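Long-range contact in uncharacterized protein (Jannaschia sp. CCS1, PDB 2PYQ), which is of unknown function but belongs to the DUF2853 family and folds as a compact, all-helical single chain: residues 54-66 and 72-84. Residues are numbered along the deposited sequence; the frame is centred on the assembly and turned at random.
Sequences AELETIKKNFLMK and DSESLMGGIQSVI
Lys60 NZ is gripped by three oxygens: Asp72 OD1 and two waters. It sits between two consecutive helices, 53-65 and 74-87, joined by a short non-helical connection and packed face to face at a steep angle, with segment axes 10.0 Å apart at closest approach and N-to-C directions 118° apart. The salt bridge from Lys60 NZ to Asp72 OD1 measures 2.9 Å and arrives on the syn side of the carboxylate, 25° out of its plane. One water accepts from Lys60 NZ and donates to Asp72 OD2, closing a second path between the two charges. The other accepts from Lys60 NZ and Met77 N and donates to Ser73 O; it fills the 4.2 Å between Met77 N and Ser73 O, where a first-turn i to i+4 bond would otherwise lie, and so ties Lys60 to the start of helix 74-87. Lys60 reaches the carboxylate because its CG stands opposite the backbone N (chi1 179°) and the chain runs on extended, crossing that of Leu76 at about a right angle, with Lys60 CG 4.0 Å from Leu76 CD1. Farther along the interface Ile80 acts as a knob in a hole formed by Leu56, Ile59, Lys60 and Leu64. Its CD1 lies 3.6 Å from Leu64 CD1 and also meets Ile59 CG2 and Lys60 CB, while its CG2 lies 3.7 Å from Leu56 CD2, the two side chains running alongside one another with opposite headings. Ile59 and Leu64 carry the packing onward, to Leu103 of helix 96-106 and to Phe107 respectively. On the flank, selenomethionine Met77 folds back at chi2 and chi3, placing SE 3.9 Å from Leu56 CB and the methyl CE 3.6 Å from Glu57 OE2.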
loop_
_atom_site.group_PDB
_atom_site.type_symbol
_atom_site.label_atom_id
_atom_site.label_comp_id
_atom_site.label_asym_id
_atom_site.label_seq_id
_atom_site.Cartn_x
_atom_site.Cartn_y
_atom_site.Cartn_z
ATOM N N ALA A 54 -9.239 8.246 10.839
ATOM C CA ALA A 54 -8.071 8.005 11.731
ATOM C C ALA A 54 -7.020 7.070 11.112
ATOM O O ALA A 54 -5.817 7.299 11.285
ATOM C CB ALA A 54 -8.535 7.478 13.113
ATOM N N GLU A 55 -7.472 6.087 10.354
ATOM C CA GLU A 55 -6.593 5.143 9.709
ATOM C C GLU A 55 -5.759 5.833 8.614
ATOM O O GLU A 55 -4.581 5.615 8.497
ATOM C CB GLU A 55 -7.427 3.991 9.219
ATOM C CG GLU A 55 -6.969 3.302 8.085
ATOM C CD GLU A 55 -6.607 1.920 8.402
ATOM O OE1 GLU A 55 -5.562 1.763 9.072
ATOM O OE2 GLU A 55 -7.362 0.978 8.002
ATOM N N LEU A 56 -6.400 6.729 7.885
ATOM C CA LEU A 56 -5.705 7.545 6.891
ATOM C C LEU A 56 -4.756 8.531 7.554
ATOM O O LEU A 56 -3.661 8.752 7.030
ATOM C CB LEU A 56 -6.675 8.263 5.962
ATOM C CG LEU A 56 -7.645 7.361 5.205
ATOM C CD1 LEU A 56 -8.435 8.242 4.247
ATOM C CD2 LEU A 56 -6.993 6.189 4.467
ATOM N N GLU A 57 -5.139 9.118 8.692
ATOM C CA GLU A 57 -4.230 10.010 9.456
ATOM C C GLU A 57 -2.988 9.247 9.962
ATOM O O GLU A 57 -1.900 9.833 10.053
ATOM C CB GLU A 57 -4.929 10.706 10.648
ATOM C CG GLU A 57 -6.077 11.667 10.312
ATOM C CD GLU A 57 -5.686 12.819 9.426
ATOM O OE1 GLU A 57 -4.480 13.187 9.360
ATOM O OE2 GLU A 57 -6.622 13.400 8.788
ATOM N N THR A 58 -3.172 7.968 10.289
ATOM C CA THR A 58 -2.098 7.095 10.758
ATOM C C THR A 58 -1.139 6.754 9.627
ATOM O O THR A 58 0.074 6.712 9.843
ATOM C CB THR A 58 -2.657 5.815 11.427
ATOM O OG1 THR A 58 -3.350 6.205 12.646
ATOM C CG2 THR A 58 -1.531 4.828 11.783
ATOM N N ILE A 59 -1.675 6.509 8.426
ATOM C CA ILE A 59 -0.816 6.262 7.236
ATOM C C ILE A 59 -0.018 7.524 6.963
ATOM O O ILE A 59 1.171 7.445 6.716
ATOM C CB ILE A 59 -1.631 5.844 6.005
ATOM C CG1 ILE A 59 -2.284 4.465 6.233
ATOM C CG2 ILE A 59 -0.757 5.781 4.737
ATOM C CD1 ILE A 59 -3.312 4.108 5.222
ATOM N N LYS A 60 -0.645 8.691 7.069
ATOM C CA LYS A 60 0.047 9.954 6.863
ATOM C C LYS A 60 1.180 10.157 7.865
ATOM O O LYS A 60 2.328 10.466 7.471
ATOM C CB LYS A 60 -0.931 11.137 6.917
ATOM C CG LYS A 60 -0.282 12.491 6.738
ATOM C CD LYS A 60 -1.302 13.601 6.770
ATOM C CE LYS A 60 -0.645 14.943 7.036
ATOM N NZ LYS A 60 -1.616 16.068 7.105
ATOM N N LYS A 61 0.885 9.981 9.148
ATOM C CA LYS A 61 1.895 10.243 10.192
ATOM C C LYS A 61 2.952 9.145 10.268
ATOM O O LYS A 61 4.137 9.448 10.290
ATOM C CB LYS A 61 1.246 10.532 11.584
ATOM C CG LYS A 61 0.661 9.363 12.293
ATOM C CD LYS A 61 -0.069 9.763 13.565
ATOM C CE LYS A 61 -0.586 8.520 14.317
ATOM N NZ LYS A 61 -1.466 8.898 15.458
ATOM N N ASN A 62 2.533 7.897 10.275
ATOM C CA ASN A 62 3.469 6.771 10.487
ATOM C C ASN A 62 4.167 6.282 9.239
ATOM O O ASN A 62 5.330 5.915 9.339
ATOM C CB ASN A 62 2.809 5.584 11.212
ATOM C CG ASN A 62 2.426 5.911 12.641
ATOM O OD1 ASN A 62 2.932 6.867 13.237
ATOM N ND2 ASN A 62 1.542 5.102 13.203
ATOM N N PHE A 63 3.496 6.268 8.089
ATOM C CA PHE A 63 4.141 5.804 6.858
ATOM C C PHE A 63 4.739 6.955 6.034
ATOM O O PHE A 63 5.927 6.976 5.797
ATOM C CB PHE A 63 3.201 4.945 6.018
ATOM C CG PHE A 63 3.850 4.410 4.779
ATOM C CD1 PHE A 63 4.830 3.413 4.873
ATOM C CD2 PHE A 63 3.522 4.923 3.502
ATOM C CE1 PHE A 63 5.468 2.919 3.724
ATOM C CE2 PHE A 63 4.150 4.423 2.363
ATOM C CZ PHE A 63 5.139 3.430 2.468
ATOM N N LEU A 64 3.921 7.919 5.613
ATOM C CA LEU A 64 4.409 9.008 4.753
ATOM C C LEU A 64 5.432 9.879 5.423
ATOM O O LEU A 64 6.507 10.116 4.864
ATOM C CB LEU A 64 3.257 9.880 4.205
ATOM C CG LEU A 64 2.251 9.148 3.306
ATOM C CD1 LEU A 64 1.184 10.120 2.852
ATOM C CD2 LEU A 64 2.940 8.491 2.105
HETATM N N MSE A 65 5.137 10.276 6.635
HETATM C CA MSE A 65 5.972 11.247 7.379
HETATM C C MSE A 65 7.148 10.499 8.064
HETATM O O MSE A 65 8.267 10.849 7.906
HETATM C CB MSE A 65 5.150 12.081 8.368
HETATM C CG MSE A 65 4.451 13.269 7.754
HETATM SE SE MSE A 65 2.990 13.763 8.887
HETATM C CE MSE A 65 2.937 15.421 8.735
ATOM N N LYS A 66 6.826 9.479 8.837
ATOM C CA LYS A 66 7.858 8.782 9.620
ATOM C C LYS A 66 8.772 7.888 8.772
ATOM O O LYS A 66 9.991 7.915 8.977
ATOM C CB LYS A 66 7.235 7.974 10.757
ATOM N N ASP A 72 4.812 17.470 6.308
ATOM C CA ASP A 72 3.372 17.701 6.513
ATOM C C ASP A 72 2.868 18.755 5.544
ATOM O O ASP A 72 3.321 19.897 5.558
ATOM C CB ASP A 72 3.061 18.225 7.930
ATOM C CG ASP A 72 1.579 18.105 8.300
ATOM O OD1 ASP A 72 0.699 17.762 7.446
ATOM O OD2 ASP A 72 1.261 18.356 9.493
ATOM N N SER A 73 1.919 18.353 4.696
ATOM C CA SER A 73 1.297 19.275 3.732
ATOM C C SER A 73 0.040 18.617 3.143
ATOM O O SER A 73 -0.140 17.407 3.303
ATOM C CB SER A 73 2.270 19.621 2.607
ATOM O OG SER A 73 2.630 18.467 1.866
ATOM N N GLU A 74 -0.767 19.423 2.495
ATOM C CA GLU A 74 -2.115 19.060 1.821
ATOM C C GLU A 74 -1.732 17.884 0.827
ATOM O O GLU A 74 -2.564 17.007 0.636
ATOM C CB GLU A 74 -2.820 20.250 1.143
ATOM C CG GLU A 74 -4.077 19.926 0.370
ATOM N N SER A 75 -0.555 17.885 0.204
ATOM C CA SER A 75 -0.214 16.835 -0.778
ATOM C C SER A 75 -0.249 15.410 -0.188
ATOM O O SER A 75 -0.463 14.467 -0.927
ATOM C CB SER A 75 1.136 17.100 -1.400
ATOM O OG SER A 75 2.147 17.035 -0.432
ATOM N N LEU A 76 -0.050 15.267 1.134
ATOM C CA LEU A 76 -0.023 13.923 1.765
ATOM C C LEU A 76 -1.387 13.257 1.784
ATOM O O LEU A 76 -1.557 12.177 1.230
ATOM C CB LEU A 76 0.588 13.969 3.162
ATOM C CG LEU A 76 2.030 14.476 3.220
ATOM C CD1 LEU A 76 2.612 14.162 4.619
ATOM C CD2 LEU A 76 2.951 13.895 2.162
HETATM N N MSE A 77 -2.361 13.923 2.387
HETATM C CA MSE A 77 -3.726 13.382 2.352
HETATM C C MSE A 77 -4.259 13.362 0.916
HETATM O O MSE A 77 -5.008 12.485 0.568
HETATM C CB MSE A 77 -4.651 14.146 3.288
HETATM C CG MSE A 77 -5.997 13.496 3.496
HETATM SE SE MSE A 77 -5.866 11.658 4.179
HETATM C CE MSE A 77 -4.996 12.011 5.837
ATOM N N GLY A 78 -3.861 14.311 0.089
ATOM C CA GLY A 78 -4.248 14.306 -1.334
ATOM C C GLY A 78 -3.762 13.052 -2.019
ATOM O O GLY A 78 -4.495 12.430 -2.784
ATOM N N GLY A 79 -2.524 12.669 -1.729
ATOM C CA GLY A 79 -1.933 11.435 -2.275
ATOM C C GLY A 79 -2.629 10.186 -1.749
ATOM O O GLY A 79 -2.866 9.261 -2.506
ATOM N N ILE A 80 -2.949 10.178 -0.457
ATOM C CA ILE A 80 -3.670 9.054 0.166
ATOM C C ILE A 80 -5.064 8.922 -0.496
ATOM O O ILE A 80 -5.450 7.838 -0.918
ATOM C CB ILE A 80 -3.779 9.198 1.682
ATOM C CG1 ILE A 80 -2.390 9.036 2.300
ATOM C CG2 ILE A 80 -4.711 8.116 2.255
ATOM C CD1 ILE A 80 -2.274 9.483 3.727
ATOM N N GLN A 81 -5.767 10.043 -0.628
ATOM C CA GLN A 81 -7.096 10.045 -1.252
ATOM C C GLN A 81 -7.021 9.524 -2.690
ATOM O O GLN A 81 -7.864 8.693 -3.099
ATOM C CB GLN A 81 -7.770 11.421 -1.153
ATOM C CG GLN A 81 -8.204 11.706 0.294
ATOM C CD GLN A 81 -8.683 13.141 0.550
ATOM O OE1 GLN A 81 -9.484 13.370 1.487
ATOM N NE2 GLN A 81 -8.213 14.118 -0.260
ATOM N N SER A 82 -5.995 9.961 -3.432
ATOM C CA SER A 82 -5.760 9.539 -4.818
ATOM C C SER A 82 -5.564 8.027 -4.943
ATOM O O SER A 82 -6.204 7.384 -5.779
ATOM C CB SER A 82 -4.561 10.266 -5.425
ATOM O OG SER A 82 -4.343 9.821 -6.771
ATOM N N VAL A 83 -4.680 7.463 -4.123
ATOM C CA VAL A 83 -4.408 6.027 -4.228
ATOM C C VAL A 83 -5.603 5.207 -3.779
ATOM O O VAL A 83 -5.867 4.181 -4.397
ATOM C CB VAL A 83 -3.086 5.587 -3.574
ATOM C CG1 VAL A 83 -1.934 6.366 -4.185
ATOM C CG2 VAL A 83 -3.123 5.744 -2.079
ATOM N N ILE A 84 -6.360 5.672 -2.761
ATOM C CA ILE A 84 -7.558 4.956 -2.316
ATOM C C ILE A 84 -8.619 4.968 -3.455
ATOM O O ILE A 84 -9.249 3.959 -3.717
ATOM C CB ILE A 84 -8.117 5.525 -1.012
ATOM C CG1 ILE A 84 -7.170 5.244 0.146
ATOM C CG2 ILE A 84 -9.502 4.936 -0.708
ATOM C CD1 ILE A 84 -6.954 3.798 0.503
HETATM O O HOH W 1 -2.298 16.208 4.286
HETATM O O HOH W 2 -1.035 17.176 9.704
#